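PDB 6KBC: CghA from Chaetomium globosum, which belongs to the calycin clan of beta-barrel proteins, combines two related family domains in one chain, and holds the ligand WK1 in a pocket. Local coordinates for residues 30-33 and 34-38; 71-74 and 75-78; 106-109 and 110-113; 168-171 and 172-176. All blocks are in the same frame, centred on the assembly; numbering follows the deposited sequence.

Contact 1: 30-33 and 34-38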
ATOM      1  N   SER A  30     -16.126   7.476  -2.256  1.00 34.96           N
ATOM      2  CA  SER A  30     -15.927   6.624  -3.416  1.00 34.64           C
ATOM      3  C   SER A  30     -14.551   5.983  -3.354  1.00 35.67           C
ATOM      4  O   SER A  30     -13.598   6.568  -2.831  1.00 32.87           O
ATOM      5  CB  SER A  30     -16.081   7.427  -4.714  1.00 32.89           C
ATOM      6  OG  SER A  30     -15.534   6.751  -5.826  1.00 32.90           O
ATOM      7  N   GLY A  31     -14.460   4.770  -3.901  1.00 32.58           N
ATOM      8  CA  GLY A  31     -13.165   4.160  -4.132  1.00 29.73           C
ATOM      9  C   GLY A  31     -12.271   4.968  -5.045  1.00 35.83           C
ATOM     10  O   GLY A  31     -11.047   4.788  -5.017  1.00 28.67           O
ATOM     11  N   ASN A  32     -12.850   5.857  -5.860  1.00 33.51           N
ATOM     12  CA  ASN A  32     -12.076   6.677  -6.791  1.00 30.45           C
ATOM     13  C   ASN A  32     -11.241   5.822  -7.732  1.00 31.98           C
ATOM     14  O   ASN A  32     -10.162   6.228  -8.163  1.00 32.42           O
ATOM     15  CB  ASN A  32     -11.179   7.676  -6.054  1.00 32.43           C
ATOM     16  CG  ASN A  32     -11.933   8.898  -5.582  1.00 32.73           C
ATOM     17  OD1 ASN A  32     -11.908   9.944  -6.240  1.00 35.90           O
ATOM     18  ND2 ASN A  32     -12.596   8.784  -4.444  1.00 30.98           N
ATOM     19  N   LEU A  33     -11.740   4.634  -8.067  1.00 29.17           N
ATOM     20  CA  LEU A  33     -10.919   3.663  -8.777  1.00 31.32           C
ATOM     21  C   LEU A  33     -10.676   4.056 -10.223  1.00 31.84           C
ATOM     22  O   LEU A  33      -9.683   3.620 -10.821  1.00 34.26           O
ATOM     23  CB  LEU A  33     -11.579   2.282  -8.718  1.00 32.86           C
ATOM     24  CG  LEU A  33     -11.664   1.726  -7.303  1.00 32.41           C
ATOM     25  CD1 LEU A  33     -12.338   0.348  -7.295  1.00 32.64           C
ATOM     26  CD2 LEU A  33     -10.258   1.692  -6.695  1.00 32.58           C
ATOM     27  N   PHE A  34     -11.565   4.844 -10.813  1.00 34.17           N
ATOM     28  CA  PHE A  34     -11.343   5.258 -12.189  1.00 35.68           C
ATOM     29  C   PHE A  34     -10.180   6.248 -12.255  1.00 33.96           C
ATOM     30  O   PHE A  34     -10.059   7.125 -11.394  1.00 36.35           O
ATOM     31  CB  PHE A  34     -12.610   5.878 -12.778  1.00 39.68           C
ATOM     32  CG  PHE A  34     -12.546   6.056 -14.266  1.00 41.76           C
ATOM     33  CD1 PHE A  34     -12.732   4.970 -15.113  1.00 40.04           C
ATOM     34  CD2 PHE A  34     -12.270   7.295 -14.821  1.00 43.01           C
ATOM     35  CE1 PHE A  34     -12.664   5.123 -16.492  1.00 40.99           C
ATOM     36  CE2 PHE A  34     -12.199   7.454 -16.196  1.00 44.96           C
ATOM     37  CZ  PHE A  34     -12.395   6.369 -17.030  1.00 42.97           C
ATOM     38  N   PRO A  35      -9.301   6.124 -13.249  1.00 36.22           N
ATOM     39  CA  PRO A  35      -8.094   6.956 -13.280  1.00 36.23           C
ATOM     40  C   PRO A  35      -8.412   8.444 -13.254  1.00 40.56           C
ATOM     41  O   PRO A  35      -9.394   8.904 -13.843  1.00 38.67           O
ATOM     42  CB  PRO A  35      -7.422   6.555 -14.596  1.00 36.81           C
ATOM     43  CG  PRO A  35      -7.903   5.174 -14.850  1.00 35.43           C
ATOM     44  CD  PRO A  35      -9.303   5.120 -14.326  1.00 35.76           C
ATOM     45  N   LYS A  36      -7.559   9.196 -12.552  1.00 39.83           N
ATOM     46  CA  LYS A  36      -7.696  10.643 -12.468  1.00 39.47           C
ATOM     47  C   LYS A  36      -7.087  11.345 -13.669  1.00 35.30           C
ATOM     48  O   LYS A  36      -7.404  12.513 -13.913  1.00 38.69           O
ATOM     49  CB  LYS A  36      -7.053  11.151 -11.174  1.00 38.51           C
ATOM     50  CG  LYS A  36      -7.727  10.598  -9.918  1.00 35.28           C
ATOM     51  CD  LYS A  36      -9.217  10.879  -9.926  1.00 40.11           C
ATOM     52  CE  LYS A  36      -9.883  10.331  -8.693  1.00 38.11           C
ATOM     53  NZ  LYS A  36     -11.359  10.546  -8.684  1.00 35.42           N
ATOM     54  N   TRP A  37      -6.207  10.667 -14.402  1.00 35.74           N
ATOM     55  CA  TRP A  37      -5.717  11.114 -15.705  1.00 42.14           C
ATOM     56  C   TRP A  37      -6.313  10.166 -16.746  1.00 42.78           C
ATOM     57  O   TRP A  37      -5.679   9.203 -17.179  1.00 44.51           O
ATOM     58  CB  TRP A  37      -4.187  11.147 -15.744  1.00 41.11           C
ATOM     59  CG  TRP A  37      -3.635  12.327 -15.000  1.00 45.96           C
ATOM     60  CD1 TRP A  37      -3.332  13.556 -15.518  1.00 44.33           C
ATOM     61  CD2 TRP A  37      -3.397  12.417 -13.588  1.00 43.10           C
ATOM     62  NE1 TRP A  37      -2.892  14.392 -14.523  1.00 45.47           N
ATOM     63  CE2 TRP A  37      -2.922  13.719 -13.329  1.00 44.61           C
ATOM     64  CE3 TRP A  37      -3.525  11.517 -12.521  1.00 43.76           C
ATOM     65  CZ2 TRP A  37      -2.572  14.146 -12.045  1.00 45.74           C
ATOM     66  CZ3 TRP A  37      -3.169  11.942 -11.240  1.00 39.82           C
ATOM     67  CH2 TRP A  37      -2.702  13.246 -11.016  1.00 43.36           C
ATOM     68  N   ALA A  38      -7.555  10.456 -17.146  1.00 43.41           N
ATOM     69  CA  ALA A  38      -8.340   9.503 -17.931  1.00 47.65           C
ATOM     70  C   ALA A  38      -7.837   9.391 -19.368  1.00 50.92           C
ATOM     71  O   ALA A  38      -7.700   8.284 -19.899  1.00 52.17           O
ATOM     72  CB  ALA A  38      -9.816   9.897 -17.905  1.00 46.53           C
TER
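Asn32 and Lys36 meet through their polar ends across a loop that has no regular secondary structure and is held by bonds from side chain to backbone and from side chain to side chain. The lysine chain bends early (chi2 -55°) and then runs straight, which carries NZ back along the loop to the asparagine. There NZ lies 2.6 Å from Asn32 OD1, in the carbonyl plane and on a lone pair. The other arm of the amide is used as well: Asn32 ND2 donates to Ser30 O at 2.9 Å and also to Ile27 O. With OD1 accepting and ND2 donating, the flip of the amide is settled and its rotation held. Just upstream, Ser30 OG takes the N-H of Asn32 at 2.8 Å (Asn32 N to Ser30 OG), an ST turn that folds the chain tightly ahead of the asparagine. Lys36 NZ also bonds Ala25 O and makes a cation-pi contact with Trp230, so the buried ammonium is met by two carbonyl oxygens and an indole, which would be expected to stabilise its charge.

The partly exposed side is looser. Here Phe34 directs its CB away from 30-33, and Pro35 CD stays 3.8 Å from Leu33 O while resting over one face of the Phe34 ring, toward the rim. Val109 packs on the same ring.

The loop runs between strands 6-10 and 46-54. Phe34 packs on Phe6 and Ser8 of the first, Pro35 reaches Glu47 and Trp49 of the second, and Leu33 lies on Met226 of strand 223-231.

Contact 2: 71-74 and 75-78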
ATOM      1  N   SER A  71       6.229   9.858 -15.042  1.00 43.95           N
ATOM      2  CA  SER A  71       7.645  10.211 -15.011  1.00 46.90           C
ATOM      3  C   SER A  71       8.566   9.110 -15.511  1.00 50.49           C
ATOM      4  O   SER A  71       9.729   9.396 -15.810  1.00 50.53           O
ATOM      5  CB  SER A  71       8.075  10.597 -13.601  1.00 45.68           C
ATOM      6  OG  SER A  71       7.916   9.513 -12.701  1.00 44.43           O
ATOM      7  N   GLN A  72       8.113   7.864 -15.596  1.00 48.59           N
ATOM      8  CA  GLN A  72       9.032   6.819 -16.003  1.00 51.26           C
ATOM      9  C   GLN A  72       8.699   6.331 -17.425  1.00 52.36           C
ATOM     10  O   GLN A  72       9.093   5.231 -17.831  1.00 52.15           O
ATOM     11  CB  GLN A  72       9.004   5.729 -14.927  1.00 52.57           C
ATOM     12  CG  GLN A  72       9.998   4.624 -15.107  1.00 63.19           C
ATOM     13  CD  GLN A  72       9.952   3.617 -13.968  1.00 65.69           C
ATOM     14  OE1 GLN A  72       9.133   3.712 -13.052  1.00 58.90           O
ATOM     15  NE2 GLN A  72      10.926   2.691 -13.972  1.00 64.90           N
ATOM     16  N   ALA A  73       7.945   7.139 -18.176  1.00 51.29           N
ATOM     17  CA  ALA A  73       7.725   6.897 -19.592  1.00 51.13           C
ATOM     18  C   ALA A  73       9.065   6.784 -20.325  1.00 49.56           C
ATOM     19  O   ALA A  73      10.055   7.423 -19.946  1.00 53.16           O
ATOM     20  CB  ALA A  73       6.860   8.000 -20.216  1.00 47.39           C
ATOM     21  N   PRO A  74       9.129   5.966 -21.397  1.00 51.93           N
ATOM     22  CA  PRO A  74       7.993   5.290 -22.045  1.00 52.60           C
ATOM     23  C   PRO A  74       7.383   4.136 -21.240  1.00 50.09           C
ATOM     24  O   PRO A  74       6.207   3.833 -21.435  1.00 48.88           O
ATOM     25  CB  PRO A  74       8.603   4.766 -23.347  1.00 50.47           C
ATOM     26  CG  PRO A  74      10.029   4.502 -23.004  1.00 52.21           C
ATOM     27  CD  PRO A  74      10.418   5.566 -22.000  1.00 53.85           C
ATOM     28  N   ALA A  75       8.160   3.524 -20.343  1.00 51.07           N
ATOM     29  CA  ALA A  75       7.695   2.366 -19.574  1.00 48.13           C
ATOM     30  C   ALA A  75       6.826   2.807 -18.390  1.00 48.03           C
ATOM     31  O   ALA A  75       7.134   2.568 -17.224  1.00 49.74           O
ATOM     32  CB  ALA A  75       8.886   1.536 -19.114  1.00 44.04           C
ATOM     33  N   SER A  76       5.702   3.446 -18.715  1.00 46.27           N
ATOM     34  CA  SER A  76       4.849   4.031 -17.687  1.00 47.05           C
ATOM     35  C   SER A  76       3.910   3.032 -17.033  1.00 42.39           C
ATOM     36  O   SER A  76       3.357   3.338 -15.972  1.00 42.89           O
ATOM     37  CB  SER A  76       4.011   5.172 -18.270  1.00 44.43           C
ATOM     38  OG  SER A  76       4.802   6.333 -18.457  1.00 47.69           O
ATOM     39  N   PHE A  77       3.686   1.872 -17.643  1.00 43.52           N
ATOM     40  CA  PHE A  77       2.645   0.949 -17.206  1.00 41.91           C
ATOM     41  C   PHE A  77       3.284  -0.328 -16.697  1.00 42.88           C
ATOM     42  O   PHE A  77       4.068  -0.967 -17.407  1.00 41.95           O
ATOM     43  CB  PHE A  77       1.662   0.647 -18.335  1.00 44.06           C
ATOM     44  CG  PHE A  77       1.199   1.870 -19.047  1.00 45.29           C
ATOM     45  CD1 PHE A  77       0.751   2.963 -18.325  1.00 42.46           C
ATOM     46  CD2 PHE A  77       1.233   1.946 -20.428  1.00 48.69           C
ATOM     47  CE1 PHE A  77       0.329   4.106 -18.963  1.00 45.64           C
ATOM     48  CE2 PHE A  77       0.816   3.093 -21.076  1.00 50.25           C
ATOM     49  CZ  PHE A  77       0.367   4.175 -20.342  1.00 50.28           C
ATOM     50  N   ARG A  78       2.926  -0.706 -15.477  1.00 39.51           N
ATOM     51  CA  ARG A  78       3.759  -1.622 -14.722  1.00 39.47           C
ATOM     52  C   ARG A  78       2.893  -2.227 -13.632  1.00 35.13           C
ATOM     53  O   ARG A  78       2.134  -1.510 -12.975  1.00 33.72           O
ATOM     54  CB  ARG A  78       4.943  -0.836 -14.146  1.00 41.56           C
ATOM     55  CG  ARG A  78       6.064  -1.586 -13.504  1.00 43.53           C
ATOM     56  CD  ARG A  78       7.031  -0.529 -12.980  1.00 42.14           C
ATOM     57  NE  ARG A  78       7.586   0.301 -14.051  1.00 44.17           N
ATOM     58  CZ  ARG A  78       8.670   0.006 -14.765  1.00 46.93           C
ATOM     59  NH1 ARG A  78       9.380  -1.080 -14.498  1.00 46.26           N
ATOM     60  NH2 ARG A  78       9.073   0.832 -15.721  1.00 50.66           N
TER
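Gln72 places CG anti to the backbone N (chi1 -174°) and stays extended beyond it, while Arg78 starts out equally straight and kinks only at chi3 (-62°); together these torsions lay the amide over the guanidinium. The two planar groups are stacked, only 10° from parallel, although the chains bearing them cross nearly at right angles. Gln72 NE2 comes over one face toward its rim, 3.2 Å from Arg78 NH2. Both atoms are donors, so this is stacking and not a hydrogen bond. Two bonds hold the guanidinium, whose side chain lies about 7 Å from WK1. Arg78 NH2 gives to Ala75 O at 3.0 Å, on a lone pair of the carbonyl although the oxygen is tilted somewhat from the guanidinium plane, and Arg78 NH1 bonds His94 ND1.

Ala75 is the centre of an inverse gamma turn, closed by a weak bond from Ser76 N to Pro74 O of 2.8 Å, and a cis peptide precedes Pro74. Ser76 OG lies 3.2 Å from Ala73 CB, and its hydrogen-bond partner is Asp69 O.

The turn links strand 60-69 to strand 77-85 at the surface, and Ala75 and Arg78 both pack against Val96 of the adjoining strand 90-96.

Contact 3: 106-109 and 110-113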
ATOM      1  N   GLY A 106     -21.296   1.511 -15.513  1.00 50.97           N
ATOM      2  CA  GLY A 106     -22.408   2.116 -14.822  1.00 50.16           C
ATOM      3  C   GLY A 106     -22.448   3.603 -15.098  1.00 48.16           C
ATOM      4  O   GLY A 106     -21.493   4.176 -15.628  1.00 49.42           O
ATOM      5  N   PRO A 107     -23.557   4.259 -14.747  1.00 44.88           N
ATOM      6  CA  PRO A 107     -23.647   5.703 -15.009  1.00 51.91           C
ATOM      7  C   PRO A 107     -22.768   6.542 -14.093  1.00 51.10           C
ATOM      8  O   PRO A 107     -22.337   7.628 -14.503  1.00 51.97           O
ATOM      9  CB  PRO A 107     -25.140   5.998 -14.800  1.00 46.62           C
ATOM     10  CG  PRO A 107     -25.555   4.992 -13.768  1.00 48.14           C
ATOM     11  CD  PRO A 107     -24.786   3.734 -14.121  1.00 45.30           C
ATOM     12  N   ASP A 108     -22.467   6.064 -12.879  1.00 47.19           N
ATOM     13  CA  ASP A 108     -21.744   6.833 -11.865  1.00 44.41           C
ATOM     14  C   ASP A 108     -20.267   6.437 -11.879  1.00 43.26           C
ATOM     15  O   ASP A 108     -19.912   5.332 -11.457  1.00 42.93           O
ATOM     16  CB  ASP A 108     -22.370   6.596 -10.491  1.00 43.49           C
ATOM     17  CG  ASP A 108     -21.848   7.545  -9.436  1.00 43.66           C
ATOM     18  OD1 ASP A 108     -20.802   8.188  -9.670  1.00 46.44           O
ATOM     19  OD2 ASP A 108     -22.482   7.643  -8.365  1.00 43.50           O
ATOM     20  N   VAL A 109     -19.403   7.358 -12.321  1.00 43.05           N
ATOM     21  CA  VAL A 109     -17.983   7.053 -12.496  1.00 44.37           C
ATOM     22  C   VAL A 109     -17.295   6.778 -11.157  1.00 41.45           C
ATOM     23  O   VAL A 109     -16.178   6.240 -11.132  1.00 41.26           O
ATOM     24  CB  VAL A 109     -17.272   8.205 -13.239  1.00 42.15           C
ATOM     25  CG1 VAL A 109     -17.289   9.491 -12.402  1.00 43.20           C
ATOM     26  CG2 VAL A 109     -15.868   7.827 -13.669  1.00 40.80           C
ATOM     27  N   GLY A 110     -17.930   7.136 -10.044  1.00 35.10           N
ATOM     28  CA  GLY A 110     -17.386   6.875  -8.731  1.00 41.93           C
ATOM     29  C   GLY A 110     -17.900   5.630  -8.059  1.00 44.65           C
ATOM     30  O   GLY A 110     -17.366   5.235  -7.020  1.00 35.95           O
ATOM     31  N   HIS A 111     -18.938   5.000  -8.620  1.00 40.39           N
ATOM     32  CA  HIS A 111     -19.523   3.793  -8.051  1.00 41.16           C
ATOM     33  C   HIS A 111     -19.949   2.841  -9.167  1.00 40.92           C
ATOM     34  O   HIS A 111     -21.117   2.540  -9.351  1.00 44.06           O
ATOM     35  CB  HIS A 111     -20.705   4.116  -7.142  1.00 43.18           C
ATOM     36  CG  HIS A 111     -20.399   5.136  -6.092  1.00 47.69           C
ATOM     37  ND1 HIS A 111     -20.493   6.492  -6.320  1.00 51.88           N
ATOM     38  CD2 HIS A 111     -20.015   4.997  -4.800  1.00 45.11           C
ATOM     39  CE1 HIS A 111     -20.167   7.146  -5.220  1.00 46.58           C
ATOM     40  NE2 HIS A 111     -19.877   6.261  -4.281  1.00 44.60           N
ATOM     41  N   GLY A 112     -18.972   2.352  -9.925  1.00 41.48           N
ATOM     42  CA  GLY A 112     -19.232   1.357 -10.935  1.00 44.18           C
ATOM     43  C   GLY A 112     -18.292   0.180 -10.786  1.00 45.46           C
ATOM     44  O   GLY A 112     -17.284   0.233 -10.072  1.00 37.85           O
ATOM     45  N   HIS A 113     -18.649  -0.902 -11.465  1.00 40.53           N
ATOM     46  CA  HIS A 113     -17.780  -2.063 -11.555  1.00 40.38           C
ATOM     47  C   HIS A 113     -16.552  -1.705 -12.383  1.00 42.05           C
ATOM     48  O   HIS A 113     -16.677  -1.322 -13.550  1.00 42.52           O
ATOM     49  CB  HIS A 113     -18.543  -3.237 -12.169  1.00 47.64           C
ATOM     50  CG  HIS A 113     -17.671  -4.387 -12.559  1.00 48.40           C
ATOM     51  ND1 HIS A 113     -17.053  -4.469 -13.788  1.00 52.47           N
ATOM     52  CD2 HIS A 113     -17.309  -5.501 -11.880  1.00 48.94           C
ATOM     53  CE1 HIS A 113     -16.347  -5.585 -13.851  1.00 50.64           C
ATOM     54  NE2 HIS A 113     -16.489  -6.230 -12.706  1.00 52.81           N
TER
HETATM   55  O   HOH W   1     -22.264   3.442 -12.085  1.00 48.23           O
HETATM   56  O   HOH W   2     -16.137   3.296 -10.669  1.00 43.11           O
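Asp108 and His111 close a type I beta turn in the loop between the antiparallel strands 99-105 and 113-119, and their side chains lie side by side, pointing the same way. The turn bond runs from His111 N to Asp108 O at 3.0 Å. A second bond shares the work: Gly110 N gives to Asp108 OD1 at 3.1 Å, which makes an Asx turn inside the beta turn, with the donor coming from above the carboxylate plane. The other oxygen comes to the edge of the imidazole. His111 ND1 makes a weak bond of 3.1 Å to Asp108 OD2, near the ring plane, and the carboxylate is turned 66° from the ring. A single aspartate thus holds the turn through its carbonyl and both carboxylate oxygens.

One shell further out, His111 NE2 bonds Asn29 O, the stronger polar partner of this ring. With oxygens near both nitrogens, a doubly protonated, positively charged ring would be plausible beside the aspartate. Gly110 O meanwhile receives Ser30 OG, and Val109 packs on Phe34, so the turn leans on the loop that contains 30-33 and 34-38.

One water bridges the two ends of the turn, taking the N-H of Asp108 and donating to His111 O. A second ties the turn to the residue beyond it: it donates to Val109 O at 3.0 Å and accepts from Gly112 N, the water oxygen lying 3.1 Å from that nitrogen.

Contact 4: 168-171 and 172-176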
ATOM      1  N   LEU A 168     -13.999   4.767   3.473  1.00 28.79           N
ATOM      2  CA  LEU A 168     -13.896   5.651   2.313  1.00 29.03           C
ATOM      3  C   LEU A 168     -13.750   7.104   2.771  1.00 28.15           C
ATOM      4  O   LEU A 168     -14.353   7.505   3.769  1.00 25.65           O
ATOM      5  CB  LEU A 168     -15.124   5.486   1.405  1.00 29.64           C
ATOM      6  CG  LEU A 168     -15.213   4.113   0.710  1.00 31.42           C
ATOM      7  CD1 LEU A 168     -16.557   3.907  -0.021  1.00 33.17           C
ATOM      8  CD2 LEU A 168     -14.060   3.918  -0.274  1.00 28.29           C
ATOM      9  N   PRO A 169     -12.930   7.901   2.082  1.00 27.00           N
ATOM     10  CA  PRO A 169     -12.762   9.297   2.488  1.00 29.42           C
ATOM     11  C   PRO A 169     -14.004  10.104   2.159  1.00 36.22           C
ATOM     12  O   PRO A 169     -14.618   9.944   1.099  1.00 31.75           O
ATOM     13  CB  PRO A 169     -11.558   9.766   1.669  1.00 29.22           C
ATOM     14  CG  PRO A 169     -11.607   8.921   0.445  1.00 28.24           C
ATOM     15  CD  PRO A 169     -12.123   7.572   0.896  1.00 28.05           C
ATOM     16  N   GLN A 170     -14.363  10.982   3.084  1.00 36.19           N
ATOM     17  CA  GLN A 170     -15.581  11.765   2.987  1.00 33.56           C
ATOM     18  C   GLN A 170     -15.315  13.167   2.457  1.00 38.49           C
ATOM     19  O   GLN A 170     -16.252  13.962   2.327  1.00 38.04           O
ATOM     20  CB  GLN A 170     -16.245  11.841   4.359  1.00 32.43           C
ATOM     21  CG  GLN A 170     -16.644  10.489   4.994  1.00 35.40           C
ATOM     22  CD  GLN A 170     -17.466   9.581   4.083  1.00 42.38           C
ATOM     23  OE1 GLN A 170     -16.928   8.725   3.371  1.00 39.55           O
ATOM     24  NE2 GLN A 170     -18.780   9.784   4.083  1.00 43.65           N
ATOM     25  N   SER A 171     -14.062  13.467   2.120  1.00 33.70           N
ATOM     26  CA  SER A 171     -13.594  14.803   1.781  1.00 36.12           C
ATOM     27  C   SER A 171     -12.218  14.662   1.145  1.00 36.93           C
ATOM     28  O   SER A 171     -11.580  13.609   1.230  1.00 35.05           O
ATOM     29  CB  SER A 171     -13.547  15.694   3.025  1.00 36.53           C
ATOM     30  OG  SER A 171     -12.414  15.373   3.830  1.00 36.31           O
ATOM     31  N   ASP A 172     -11.767  15.735   0.492  1.00 34.49           N
ATOM     32  CA  ASP A 172     -10.428  15.721  -0.083  1.00 34.43           C
ATOM     33  C   ASP A 172      -9.373  15.493   0.991  1.00 32.54           C
ATOM     34  O   ASP A 172      -8.409  14.749   0.774  1.00 30.22           O
ATOM     35  CB  ASP A 172     -10.156  17.030  -0.824  1.00 42.71           C
ATOM     36  CG  ASP A 172     -10.871  17.102  -2.154  1.00 48.63           C
ATOM     37  OD1 ASP A 172     -11.940  16.463  -2.292  1.00 48.97           O
ATOM     38  OD2 ASP A 172     -10.353  17.782  -3.063  1.00 54.82           O
ATOM     39  N   ARG A 173      -9.550  16.119   2.159  1.00 32.44           N
ATOM     40  CA  ARG A 173      -8.594  15.986   3.257  1.00 35.37           C
ATOM     41  C   ARG A 173      -8.454  14.531   3.700  1.00 34.16           C
ATOM     42  O   ARG A 173      -7.345  14.059   3.971  1.00 29.38           O
ATOM     43  CB  ARG A 173      -9.041  16.865   4.429  1.00 34.67           C
ATOM     44  CG  ARG A 173      -8.190  16.763   5.694  1.00 30.60           C
ATOM     45  CD  ARG A 173      -6.770  17.201   5.402  1.00 32.61           C
ATOM     46  NE  ARG A 173      -5.874  17.020   6.541  1.00 29.93           N
ATOM     47  CZ  ARG A 173      -5.276  15.872   6.845  1.00 30.99           C
ATOM     48  NH1 ARG A 173      -5.500  14.792   6.101  1.00 25.96           N
ATOM     49  NH2 ARG A 173      -4.447  15.812   7.889  1.00 27.66           N
ATOM     50  N   GLU A 174      -9.571  13.806   3.781  1.00 29.52           N
ATOM     51  CA  GLU A 174      -9.531  12.419   4.229  1.00 28.80           C
ATOM     52  C   GLU A 174      -8.893  11.486   3.210  1.00 28.49           C
ATOM     53  O   GLU A 174      -8.459  10.393   3.579  1.00 28.36           O
ATOM     54  CB  GLU A 174     -10.942  11.960   4.568  1.00 30.07           C
ATOM     55  CG  GLU A 174     -11.579  12.814   5.652  1.00 32.23           C
ATOM     56  CD  GLU A 174     -12.754  12.121   6.322  1.00 42.85           C
ATOM     57  OE1 GLU A 174     -13.028  12.409   7.507  1.00 51.50           O
ATOM     58  OE2 GLU A 174     -13.408  11.293   5.652  1.00 36.40           O
ATOM     59  N   ALA A 175      -8.811  11.884   1.947  1.00 25.39           N
ATOM     60  CA  ALA A 175      -8.135  11.076   0.946  1.00 26.94           C
ATOM     61  C   ALA A 175      -6.646  11.361   0.871  1.00 26.29           C
ATOM     62  O   ALA A 175      -5.906  10.589   0.250  1.00 24.62           O
ATOM     63  CB  ALA A 175      -8.758  11.314  -0.434  1.00 31.34           C
ATOM     64  N   GLU A 176      -6.199  12.454   1.478  1.00 24.91           N
ATOM     65  CA  GLU A 176      -4.820  12.870   1.346  1.00 27.65           C
ATOM     66  C   GLU A 176      -3.911  11.979   2.179  1.00 23.36           C
ATOM     67  O   GLU A 176      -4.278  11.546   3.273  1.00 24.24           O
ATOM     68  CB  GLU A 176      -4.678  14.321   1.802  1.00 29.14           C
ATOM     69  CG  GLU A 176      -5.236  15.321   0.803  1.00 31.98           C
ATOM     70  CD  GLU A 176      -4.922  16.759   1.188  1.00 34.68           C
ATOM     71  OE1 GLU A 176      -4.891  17.063   2.404  1.00 31.79           O
ATOM     72  OE2 GLU A 176      -4.694  17.571   0.269  1.00 34.93           O
TER
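An N-cap opens the short helix 172-175, which is held by few and weak bonds: Ser171, the residue just before it, receives the N-H of Glu174 on its hydroxyl, with Glu174 N 3.2 Å from Ser171 OG. The cap depends on a chi1 of 76°, which tucks OG between the serine's own backbone N and carbonyl carbon and turns it to the helix. Ser171 O adds a weak bond from Ala175 N at 3.3 Å.

Glu174 returns the favour, though it reaches back to Gln170, one residue before the cap, so this is not a capping box. Its OE2 accepts from Gln170 N at 2.8 Å, on the anti side of the carboxylate and 25° out of its plane. A carboxylate near the helix start would be expected to be favoured by the positive end of the helix dipole, though weakly in so short a helix.

Beneath these bonds lies an apolar seam, with Pro169 facing the helix and packing also on Phe184 of strand 181-200. From the helix, Arg173 NH2 bonds Leu286 O and Glu174 O receives Asn272 ND2, both partners belonging to the second family domain. The proline touches the helix with CB, 3.7 Å from Glu174 CB, and with CG, 3.8 Å from Ala175 CB.

Overall arrangement
All four contacts are local turns or caps in connections between strands of the N-terminal domain, yet they differ with depth. Contact 1 is buried and pairs a charged lysine with an amide; contacts 2 and 3 lie at the surface, the former relying on stacking of planar groups, the latter on a carboxylate and two waters. Contact 4, partly buried, mixes a helix cap with apolar packing. Contact 1 is the common neighbour of two others: it touches contact 3 through polar atoms as well as packing, and contact 4 through Leu168, which packs on Ser30 and Gly31. Contact 2 stands apart, its centre about 27 Å from those of contacts 3 and 4.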